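Local coordinates for protein uncharacterized RNA methyltransferase pyrab10780 (Pyrococcus abyssi, PDB 2JJQ) that methylates C5 of uridine 54 in tRNA, using S-adenosyl-L-methionine as methyl donor and releasing S-adenosyl-L-homocysteine, at residues S228-V233 with G243-F248; D259-L264 with F304-A309; K372-E377 with K397-R402. All blocks are in the same frame, centred on the assembly; numbering follows the deposited sequence.

Interaction 1. Residues S228-V233 with G243-F248; sequences SIYWSV and GDIERF
Trp231 and the pair Glu246 and Arg247 form a classic beta bulge between two antiparallel strands. Trp231 N gives a nearly straight bond to Arg247 O (2.8 Å, 173°), while Trp231 O accepts twice, from Glu246 N at 2.9 Å and from Arg247 N at 3.2 Å. Beyond the bulge, Val233 and Asp244 exchange backbone bonds in both directions.

The bulge turns the Glu246 side chain alongside the indole. A chi1 of 180° swings its CG away from the backbone N and over the six-membered ring of Trp231, 3.5 Å from the centroid, a CH-pi contact in which the aliphatic part of an exposed glutamate covers a buried aromatic. On the other face of the sheet, Phe248 CB sits over the centre of the Tyr230 ring, 3.5 Å from its centroid and almost on the normal. The two rings are near parallel but slid apart. Ile245 adds its methyls, CG2 at the edge of the Tyr230 ring and CD1 3.7 Å from Tyr230 CD1. A water donates to Ser232 OG and accepts from Gly243 N, joining the small polar side chain to the backbone just before the second strand.

Farther out, Tyr230 OH is held by Glu252 O, Trp231 NE1 by Thr212 OG1, Ser232 OG by Asn209 OD1, and Asp244 by a salt bridge to Arg235 in the loop joining the two strands. The strands form a hairpin in a mixed sheet; strand 206-212 lies beside 228-233, and 244-250 is an outermost strand.

Interaction 2. Residues D259-L264 with F304-A309; sequences DDVDYL and FGIYLA
Tyr307 reaches from its helix along the loop and strand of 259-264, meeting Asp259 with its hydroxyl, Val261 with its ring and Tyr263 with its CB. Its chi1 of -172° extends the side chain opposite its own N and carries the ring past Val261 to the loop. There Tyr307 OH donates to Asp259 OD2 at 2.7 Å, on the lone pair facing away from the other carboxylate oxygen; carboxylate and ring planes are 49° apart. Asp259 OD1 has a salt bridge to Arg283, so the carboxylate is gripped through both oxygens, and Arg311 adds a cation-pi contact to the Tyr307 ring.

Tyr263 OH lies 3.5 Å from Tyr307 CB, but its polar partner is Thr303 O, one turn earlier on the helix. Tyrosine thus gives a buried position both an apolar ring and a hydroxyl that can reach a backbone carbonyl. Tyr263 CE1 also meets Ile306 CB at 4.1 Å.

Val261 splits its branches between the two helix residues: CG1 touches Ile306 CG2 and CG2 touches Tyr307 CD1, each at 3.6 Å. Short branched side chains suit this close strand-to-helix fit.

Strand 261-264 runs roughly antiparallel to the helix, at 151°. That helix follows the glycine-rich turn after strand 293-297, as in class I-like methyltransferases; its Phe304, which touches the bound S-adenosyl-L-homocysteine, points away from strand 261-264, which packs on another side of the helix in this strand-turn-helix.

Interaction 3. Residues K372-E377 with K397-R402; sequences KRLNRE and KMLDYR
Asn375 uses both ends of its amide to hold the chain where helix 389-398 ends. A chi1 of -77° sets CG close to the backbone N, bringing the amide to that helix end. OD1 accepts from Asp400 N at 2.6 Å with an N-H...O angle of 166°, the donor tilted from the carbonyl plane. ND2 donates to Met398 O at 3.0 Å, equally straight at 168°, and that oxygen lies almost in the amide plane. Asparagine suits the position because one flat group offers both an acceptor and a donor, and the two bonds fix its rotation. The carbonyl of Met398, the last helical residue, and the Asp400 N-H beyond it are thus satisfied by one side chain.

The Asp400 carboxylate stacks on this amide, almost parallel to it, with Asp400 OD2 3.4 Å from Asn375 CG. A water joins the same residues by donating to Asn375 O at 2.6 Å and to Asp400 OD2 at 2.9 Å. Asp400 is the centre of an inverse gamma turn.

Next to these polar groups Leu399 CD2 meets Leu374 CB at 4.0 Å. Tyr401 brings its ring edge near Leu374 O, while its hydroxyl is hydrogen-bonded to Pro379 O.

The contact joins the ends of helices 368-377 and 389-398. Leu374 and Tyr401 pack on Ile382 of strand 381-386, and Leu399 and Tyr401 on Leu424 of strand 419-424; its apolar side thus rests on two strands of the central sheet.

The three contacts follow one another along the chain and do not touch. Interaction 1 joins the strands of a hairpin away from the annotated sites; its centre is 26 Å from that of interaction 2, although their nearest atoms come within about 9 Å. Interaction 2 is the one beside the cofactor: the side chain of Tyr263 is about 4 Å from that of Thr303, an S-adenosyl-L-methionine-binding residue, and about 8 Å from the bound S-adenosyl-L-homocysteine. Interaction 3 belongs to the same catalytic domain, 28 Å from interaction 2 between centres and about 14 Å between nearest atoms. Its Leu374 side chain lies about 12 Å from the ligand. Interactions 1 and 3 are farthest apart, 44 Å between centres.

Interaction 1. Residues S228-V233 with G243-F248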
loop_
_atom_site.group_PDB
_atom_site.type_symbol
_atom_site.label_atom_id
_atom_site.label_comp_id
_atom_site.label_asym_id
_atom_site.label_seq_id
_atom_site.Cartn_x
_atom_site.Cartn_y
_atom_site.Cartn_z
ATOM N N SER A 228 -0.344 -12.145 -17.991
ATOM C CA SER A 228 -0.344 -13.272 -17.030
ATOM C C SER A 228 -1.795 -13.453 -16.530
ATOM O O SER A 228 -2.451 -12.442 -16.182
ATOM C CB SER A 228 0.612 -12.944 -15.847
ATOM O OG SER A 228 0.572 -13.951 -14.845
ATOM N N ILE A 229 -2.326 -14.689 -16.555
ATOM C CA ILE A 229 -3.601 -15.017 -15.937
ATOM C C ILE A 229 -3.328 -16.109 -14.899
ATOM O O ILE A 229 -2.696 -17.104 -15.202
ATOM C CB ILE A 229 -4.614 -15.562 -16.937
ATOM C CG1 ILE A 229 -4.856 -14.550 -18.058
ATOM C CG2 ILE A 229 -5.902 -15.962 -16.161
ATOM C CD1 ILE A 229 -5.407 -15.215 -19.347
ATOM N N TYR A 230 -3.771 -15.905 -13.668
ATOM C CA TYR A 230 -3.574 -16.856 -12.606
ATOM C C TYR A 230 -4.934 -17.297 -12.086
ATOM O O TYR A 230 -5.909 -16.508 -12.110
ATOM C CB TYR A 230 -2.851 -16.194 -11.448
ATOM C CG TYR A 230 -1.357 -16.446 -11.450
ATOM C CD1 TYR A 230 -0.807 -17.506 -10.694
ATOM C CD2 TYR A 230 -0.514 -15.649 -12.177
ATOM C CE1 TYR A 230 0.533 -17.748 -10.664
ATOM C CE2 TYR A 230 0.860 -15.876 -12.155
ATOM C CZ TYR A 230 1.389 -16.916 -11.373
ATOM O OH TYR A 230 2.770 -17.140 -11.355
ATOM N N TRP A 231 -4.985 -18.555 -11.657
ATOM C CA TRP A 231 -6.078 -19.096 -10.882
ATOM C C TRP A 231 -5.512 -19.532 -9.532
ATOM O O TRP A 231 -4.588 -20.336 -9.495
ATOM C CB TRP A 231 -6.683 -20.300 -11.616
ATOM C CG TRP A 231 -7.726 -21.029 -10.828
ATOM C CD1 TRP A 231 -8.540 -20.536 -9.816
ATOM C CD2 TRP A 231 -8.060 -22.402 -10.979
ATOM N NE1 TRP A 231 -9.377 -21.549 -9.350
ATOM C CE2 TRP A 231 -9.088 -22.705 -10.037
ATOM C CE3 TRP A 231 -7.636 -23.402 -11.873
ATOM C CZ2 TRP A 231 -9.683 -23.976 -9.965
ATOM C CZ3 TRP A 231 -8.200 -24.676 -11.767
ATOM C CH2 TRP A 231 -9.207 -24.949 -10.820
ATOM N N SER A 232 -6.058 -18.994 -8.435
ATOM C CA SER A 232 -5.630 -19.313 -7.086
ATOM C C SER A 232 -6.865 -19.822 -6.339
ATOM O O SER A 232 -7.953 -19.338 -6.553
ATOM C CB SER A 232 -5.099 -18.087 -6.351
ATOM O OG SER A 232 -3.988 -17.512 -7.039
ATOM N N VAL A 233 -6.663 -20.779 -5.455
ATOM C CA VAL A 233 -7.756 -21.376 -4.698
ATOM C C VAL A 233 -7.516 -21.076 -3.230
ATOM O O VAL A 233 -6.504 -21.478 -2.632
ATOM C CB VAL A 233 -7.892 -22.880 -4.926
ATOM C CG1 VAL A 233 -8.958 -23.446 -3.984
ATOM C CG2 VAL A 233 -8.266 -23.159 -6.356
ATOM N N GLY A 243 -4.799 -17.029 -2.626
ATOM C CA GLY A 243 -4.966 -18.431 -2.279
ATOM C C GLY A 243 -3.777 -19.207 -2.804
ATOM O O GLY A 243 -2.785 -18.627 -3.257
ATOM N N ASP A 244 -3.906 -20.515 -2.798
ATOM C CA ASP A 244 -2.843 -21.385 -3.340
ATOM C C ASP A 244 -2.824 -21.280 -4.854
ATOM O O ASP A 244 -3.854 -21.349 -5.469
ATOM C CB ASP A 244 -3.137 -22.849 -2.948
ATOM C CG ASP A 244 -3.183 -23.052 -1.416
ATOM O OD1 ASP A 244 -2.475 -22.304 -0.707
ATOM O OD2 ASP A 244 -3.920 -23.960 -0.935
ATOM N N ILE A 245 -1.646 -21.128 -5.443
ATOM C CA ILE A 245 -1.522 -21.066 -6.862
ATOM C C ILE A 245 -1.938 -22.408 -7.476
ATOM O O ILE A 245 -1.336 -23.442 -7.176
ATOM C CB ILE A 245 -0.053 -20.782 -7.242
ATOM C CG1 ILE A 245 0.367 -19.415 -6.651
ATOM C CG2 ILE A 245 0.124 -20.883 -8.750
ATOM C CD1 ILE A 245 -0.510 -18.242 -7.106
ATOM N N GLU A 246 -2.940 -22.366 -8.333
ATOM C CA GLU A 246 -3.418 -23.552 -8.999
ATOM C C GLU A 246 -2.917 -23.647 -10.442
ATOM O O GLU A 246 -2.535 -24.737 -10.910
ATOM C CB GLU A 246 -4.931 -23.574 -8.909
ATOM C CG GLU A 246 -5.618 -24.755 -9.566
ATOM C CD GLU A 246 -5.369 -26.078 -8.852
ATOM O OE1 GLU A 246 -4.923 -26.063 -7.690
ATOM O OE2 GLU A 246 -5.641 -27.126 -9.483
ATOM N N ARG A 247 -2.994 -22.550 -11.182
ATOM C CA ARG A 247 -2.550 -22.565 -12.595
ATOM C C ARG A 247 -2.308 -21.138 -13.011
ATOM O O ARG A 247 -2.953 -20.222 -12.470
ATOM C CB ARG A 247 -3.687 -23.174 -13.467
ATOM C CG ARG A 247 -3.241 -23.452 -14.949
ATOM C CD ARG A 247 -4.132 -24.593 -15.519
ATOM N NE ARG A 247 -3.824 -24.791 -16.946
ATOM C CZ ARG A 247 -4.468 -25.679 -17.705
ATOM N NH1 ARG A 247 -5.425 -26.433 -17.160
ATOM N NH2 ARG A 247 -4.160 -25.809 -18.977
ATOM N N PHE A 248 -1.379 -20.952 -13.948
ATOM C CA PHE A 248 -1.265 -19.701 -14.671
ATOM C C PHE A 248 -1.119 -19.977 -16.160
ATOM O O PHE A 248 -0.687 -21.076 -16.557
ATOM C CB PHE A 248 -0.068 -18.856 -14.104
ATOM C CG PHE A 248 1.320 -19.442 -14.393
ATOM C CD1 PHE A 248 1.959 -20.266 -13.458
ATOM C CD2 PHE A 248 1.972 -19.135 -15.564
ATOM C CE1 PHE A 248 3.249 -20.806 -13.727
ATOM C CE2 PHE A 248 3.273 -19.625 -15.831
ATOM C CZ PHE A 248 3.888 -20.479 -14.886
HETATM O O HOH W 1 -3.415 -15.957 -4.864
#

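Interaction 2. Residues D259-L264 with F304-A309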
loop_
_atom_site.group_PDB
_atom_site.type_symbol
_atom_site.label_atom_id
_atom_site.label_comp_id
_atom_site.label_asym_id
_atom_site.label_seq_id
_atom_site.Cartn_x
_atom_site.Cartn_y
_atom_site.Cartn_z
ATOM N N ASP A 259 12.895 3.242 -12.665
ATOM C CA ASP A 259 14.076 3.694 -13.412
ATOM C C ASP A 259 14.629 2.526 -14.272
ATOM O O ASP A 259 13.966 2.082 -15.249
ATOM C CB ASP A 259 15.096 4.319 -12.464
ATOM C CG ASP A 259 14.637 5.670 -11.916
ATOM O OD1 ASP A 259 13.816 6.367 -12.573
ATOM O OD2 ASP A 259 15.090 6.057 -10.817
ATOM N N ASP A 260 15.805 1.992 -13.932
ATOM C CA ASP A 260 16.359 0.886 -14.710
ATOM C C ASP A 260 16.301 -0.449 -13.965
ATOM O O ASP A 260 17.012 -1.408 -14.340
ATOM C CB ASP A 260 17.806 1.191 -15.077
ATOM C CG ASP A 260 18.697 1.499 -13.865
ATOM O OD1 ASP A 260 18.220 1.759 -12.747
ATOM O OD2 ASP A 260 19.930 1.511 -14.051
ATOM N N VAL A 261 15.548 -0.504 -12.854
ATOM C CA VAL A 261 15.567 -1.732 -12.049
ATOM C C VAL A 261 14.242 -2.476 -12.201
ATOM O O VAL A 261 13.192 -1.840 -12.009
ATOM C CB VAL A 261 15.806 -1.354 -10.561
ATOM C CG1 VAL A 261 15.776 -2.583 -9.706
ATOM C CG2 VAL A 261 17.171 -0.594 -10.421
ATOM N N ASP A 262 14.269 -3.771 -12.557
ATOM C CA ASP A 262 13.044 -4.545 -12.764
ATOM C C ASP A 262 12.717 -5.298 -11.465
ATOM O O ASP A 262 13.640 -5.687 -10.726
ATOM C CB ASP A 262 13.253 -5.559 -13.885
ATOM C CG ASP A 262 13.154 -4.944 -15.277
ATOM O OD1 ASP A 262 12.726 -3.779 -15.439
ATOM O OD2 ASP A 262 13.480 -5.677 -16.221
ATOM N N TYR A 263 11.424 -5.490 -11.200
ATOM C CA TYR A 263 10.946 -6.209 -10.041
ATOM C C TYR A 263 9.845 -7.145 -10.506
ATOM O O TYR A 263 8.876 -6.688 -11.132
ATOM C CB TYR A 263 10.358 -5.278 -8.997
ATOM C CG TYR A 263 11.337 -4.264 -8.445
ATOM C CD1 TYR A 263 12.136 -4.590 -7.367
ATOM C CD2 TYR A 263 11.478 -2.997 -9.024
ATOM C CE1 TYR A 263 13.047 -3.675 -6.845
ATOM C CE2 TYR A 263 12.406 -2.035 -8.493
ATOM C CZ TYR A 263 13.160 -2.406 -7.387
ATOM O OH TYR A 263 14.053 -1.534 -6.811
ATOM N N LEU A 264 9.985 -8.418 -10.159
ATOM C CA LEU A 264 9.009 -9.433 -10.531
ATOM C C LEU A 264 7.806 -9.311 -9.646
ATOM O O LEU A 264 7.954 -9.120 -8.427
ATOM C CB LEU A 264 9.612 -10.840 -10.326
ATOM C CG LEU A 264 10.798 -11.015 -11.307
ATOM C CD1 LEU A 264 11.627 -12.279 -10.859
ATOM C CD2 LEU A 264 10.366 -11.123 -12.771
ATOM N N PHE A 304 14.275 -1.567 -1.937
ATOM C CA PHE A 304 15.425 -0.664 -1.715
ATOM C C PHE A 304 16.733 -1.336 -2.061
ATOM O O PHE A 304 17.553 -0.780 -2.753
ATOM C CB PHE A 304 15.446 -0.175 -0.256
ATOM C CG PHE A 304 14.171 0.504 0.146
ATOM C CD1 PHE A 304 13.660 1.518 -0.649
ATOM C CD2 PHE A 304 13.523 0.188 1.314
ATOM C CE1 PHE A 304 12.485 2.133 -0.323
ATOM C CE2 PHE A 304 12.324 0.823 1.662
ATOM C CZ PHE A 304 11.794 1.769 0.849
ATOM N N GLY A 305 16.936 -2.539 -1.524
ATOM C CA GLY A 305 18.224 -3.233 -1.632
ATOM C C GLY A 305 18.633 -3.487 -3.067
ATOM O O GLY A 305 19.797 -3.284 -3.421
ATOM N N ILE A 306 17.668 -3.826 -3.920
ATOM C CA ILE A 306 18.007 -4.165 -5.283
ATOM C C ILE A 306 18.370 -2.882 -6.034
ATOM O O ILE A 306 19.299 -2.878 -6.844
ATOM C CB ILE A 306 16.896 -4.905 -5.954
ATOM C CG1 ILE A 306 16.743 -6.295 -5.282
ATOM C CG2 ILE A 306 17.186 -5.101 -7.477
ATOM C CD1 ILE A 306 15.415 -6.917 -5.570
ATOM N N TYR A 307 17.605 -1.832 -5.776
ATOM C CA TYR A 307 17.819 -0.531 -6.452
ATOM C C TYR A 307 19.221 -0.048 -6.048
ATOM O O TYR A 307 20.023 0.426 -6.865
ATOM C CB TYR A 307 16.781 0.480 -6.032
ATOM C CG TYR A 307 16.838 1.749 -6.837
ATOM C CD1 TYR A 307 16.070 1.870 -8.021
ATOM C CD2 TYR A 307 17.656 2.829 -6.440
ATOM C CE1 TYR A 307 16.098 3.058 -8.793
ATOM C CE2 TYR A 307 17.684 3.986 -7.218
ATOM C CZ TYR A 307 16.943 4.090 -8.378
ATOM O OH TYR A 307 17.012 5.265 -9.136
ATOM N N LEU A 308 19.540 -0.167 -4.781
ATOM C CA LEU A 308 20.811 0.256 -4.317
ATOM C C LEU A 308 21.953 -0.581 -4.908
ATOM O O LEU A 308 23.024 -0.038 -5.216
ATOM C CB LEU A 308 20.894 0.248 -2.796
ATOM C CG LEU A 308 20.127 1.400 -2.126
ATOM C CD1 LEU A 308 20.409 1.348 -0.647
ATOM C CD2 LEU A 308 20.539 2.735 -2.633
ATOM N N ALA A 309 21.759 -1.892 -5.001
ATOM C CA ALA A 309 22.749 -2.770 -5.640
ATOM C C ALA A 309 22.965 -2.300 -7.102
ATOM O O ALA A 309 24.097 -2.255 -7.604
ATOM C CB ALA A 309 22.246 -4.233 -5.613
#

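Interaction 3. Residues K372-E377 with K397-R402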
loop_
_atom_site.group_PDB
_atom_site.type_symbol
_atom_site.label_atom_id
_atom_site.label_comp_id
_atom_site.label_asym_id
_atom_site.label_seq_id
_atom_site.Cartn_x
_atom_site.Cartn_y
_atom_site.Cartn_z
ATOM N N LYS A 372 18.379 -1.870 20.588
ATOM C CA LYS A 372 19.602 -2.038 21.407
ATOM C C LYS A 372 20.855 -2.274 20.565
ATOM O O LYS A 372 21.935 -1.674 20.806
ATOM C CB LYS A 372 19.430 -3.200 22.384
ATOM C CG LYS A 372 18.326 -2.943 23.426
ATOM C CD LYS A 372 18.379 -3.923 24.577
ATOM C CE LYS A 372 17.281 -3.641 25.614
ATOM N NZ LYS A 372 17.525 -4.460 26.864
ATOM N N ARG A 373 20.721 -3.148 19.561
ATOM C CA ARG A 373 21.841 -3.511 18.713
ATOM C C ARG A 373 22.305 -2.309 17.897
ATOM O O ARG A 373 23.506 -2.065 17.768
ATOM C CB ARG A 373 21.472 -4.675 17.815
ATOM C CG ARG A 373 21.436 -6.002 18.550
ATOM C CD ARG A 373 21.055 -7.121 17.600
ATOM N NE ARG A 373 21.346 -8.367 18.278
ATOM C CZ ARG A 373 20.419 -9.250 18.617
ATOM N NH1 ARG A 373 19.147 -9.027 18.291
ATOM N NH2 ARG A 373 20.772 -10.365 19.262
ATOM N N LEU A 374 21.348 -1.515 17.399
ATOM C CA LEU A 374 21.675 -0.311 16.620
ATOM C C LEU A 374 22.392 0.719 17.516
ATOM O O LEU A 374 23.343 1.391 17.097
ATOM C CB LEU A 374 20.366 0.289 16.043
ATOM C CG LEU A 374 19.830 -0.474 14.810
ATOM C CD1 LEU A 374 18.342 -0.063 14.454
ATOM C CD2 LEU A 374 20.736 -0.251 13.591
ATOM N N ASN A 375 21.906 0.847 18.748
ATOM C CA ASN A 375 22.524 1.745 19.757
ATOM C C ASN A 375 23.967 1.355 20.138
ATOM O O ASN A 375 24.803 2.214 20.458
ATOM C CB ASN A 375 21.609 1.864 20.990
ATOM C CG ASN A 375 20.421 2.790 20.746
ATOM O OD1 ASN A 375 20.452 3.608 19.837
ATOM N ND2 ASN A 375 19.401 2.708 21.598
ATOM N N ARG A 376 24.241 0.063 20.114
ATOM C CA ARG A 376 25.545 -0.472 20.513
ATOM C C ARG A 376 26.500 -0.379 19.341
ATOM O O ARG A 376 27.629 0.075 19.489
ATOM C CB ARG A 376 25.383 -1.914 20.973
ATOM C CG ARG A 376 26.642 -2.620 21.386
ATOM C CD ARG A 376 26.266 -3.857 22.237
ATOM N NE ARG A 376 26.036 -5.065 21.435
ATOM C CZ ARG A 376 24.857 -5.679 21.294
ATOM N NH1 ARG A 376 23.768 -5.213 21.910
ATOM N NH2 ARG A 376 24.766 -6.770 20.540
ATOM N N GLU A 377 26.037 -0.784 18.160
ATOM C CA GLU A 377 26.894 -0.810 16.977
ATOM C C GLU A 377 27.062 0.555 16.352
ATOM O O GLU A 377 28.116 0.858 15.773
ATOM C CB GLU A 377 26.348 -1.788 15.914
ATOM C CG GLU A 377 26.397 -3.240 16.306
ATOM C CD GLU A 377 27.750 -3.659 16.872
ATOM O OE1 GLU A 377 28.790 -3.425 16.188
ATOM O OE2 GLU A 377 27.745 -4.235 17.990
ATOM N N LYS A 397 12.881 8.146 19.442
ATOM C CA LYS A 397 13.233 8.513 20.834
ATOM C C LYS A 397 14.104 7.466 21.502
ATOM O O LYS A 397 14.995 7.811 22.289
ATOM C CB LYS A 397 11.970 8.718 21.694
ATOM C CG LYS A 397 11.222 9.984 21.400
ATOM C CD LYS A 397 9.929 10.087 22.241
ATOM C CE LYS A 397 8.716 9.876 21.366
ATOM N NZ LYS A 397 7.520 10.572 21.933
ATOM N N MET A 398 13.839 6.196 21.200
ATOM C CA MET A 398 14.619 5.100 21.760
ATOM C C MET A 398 16.007 4.988 21.115
ATOM O O MET A 398 16.937 4.479 21.727
ATOM C CB MET A 398 13.892 3.774 21.603
ATOM C CG MET A 398 12.421 3.811 21.964
ATOM S SD MET A 398 11.571 2.305 21.455
ATOM C CE MET A 398 10.018 2.451 22.354
ATOM N N LEU A 399 16.148 5.431 19.864
ATOM C CA LEU A 399 17.463 5.344 19.199
ATOM C C LEU A 399 18.409 6.451 19.639
ATOM O O LEU A 399 17.994 7.609 19.753
ATOM C CB LEU A 399 17.249 5.467 17.684
ATOM C CG LEU A 399 16.621 4.187 17.112
ATOM C CD1 LEU A 399 16.059 4.462 15.711
ATOM C CD2 LEU A 399 17.586 2.931 17.107
ATOM N N ASP A 400 19.693 6.138 19.772
ATOM C CA ASP A 400 20.674 7.197 20.102
ATOM C C ASP A 400 21.129 7.989 18.885
ATOM O O ASP A 400 22.334 8.072 18.572
ATOM C CB ASP A 400 21.839 6.609 20.897
ATOM C CG ASP A 400 21.377 5.994 22.219
ATOM O OD1 ASP A 400 20.372 6.478 22.804
ATOM O OD2 ASP A 400 22.024 5.029 22.675
ATOM N N TYR A 401 20.141 8.596 18.205
ATOM C CA TYR A 401 20.343 9.236 16.921
ATOM C C TYR A 401 19.432 10.419 16.857
ATOM O O TYR A 401 18.401 10.431 17.511
ATOM C CB TYR A 401 19.888 8.275 15.780
ATOM C CG TYR A 401 20.868 7.162 15.481
ATOM C CD1 TYR A 401 21.685 7.222 14.355
ATOM C CD2 TYR A 401 20.956 6.027 16.305
ATOM C CE1 TYR A 401 22.601 6.193 14.078
ATOM C CE2 TYR A 401 21.855 5.004 16.041
ATOM C CZ TYR A 401 22.674 5.104 14.918
ATOM O OH TYR A 401 23.556 4.103 14.619
ATOM N N ARG A 402 19.783 11.394 16.039
ATOM C CA ARG A 402 18.898 12.540 15.768
ATOM C C ARG A 402 18.383 12.457 14.313
ATOM O O ARG A 402 18.967 11.750 13.524
ATOM C CB ARG A 402 19.648 13.837 15.997
ATOM C CG ARG A 402 20.804 14.027 15.051
ATOM C CD ARG A 402 21.475 15.387 15.229
ATOM N NE ARG A 402 21.842 15.874 13.910
ATOM C CZ ARG A 402 23.069 15.894 13.418
ATOM N NH1 ARG A 402 24.110 15.487 14.147
ATOM N NH2 ARG A 402 23.241 16.343 12.185
HETATM O O HOH W 2 24.661 4.491 21.731
#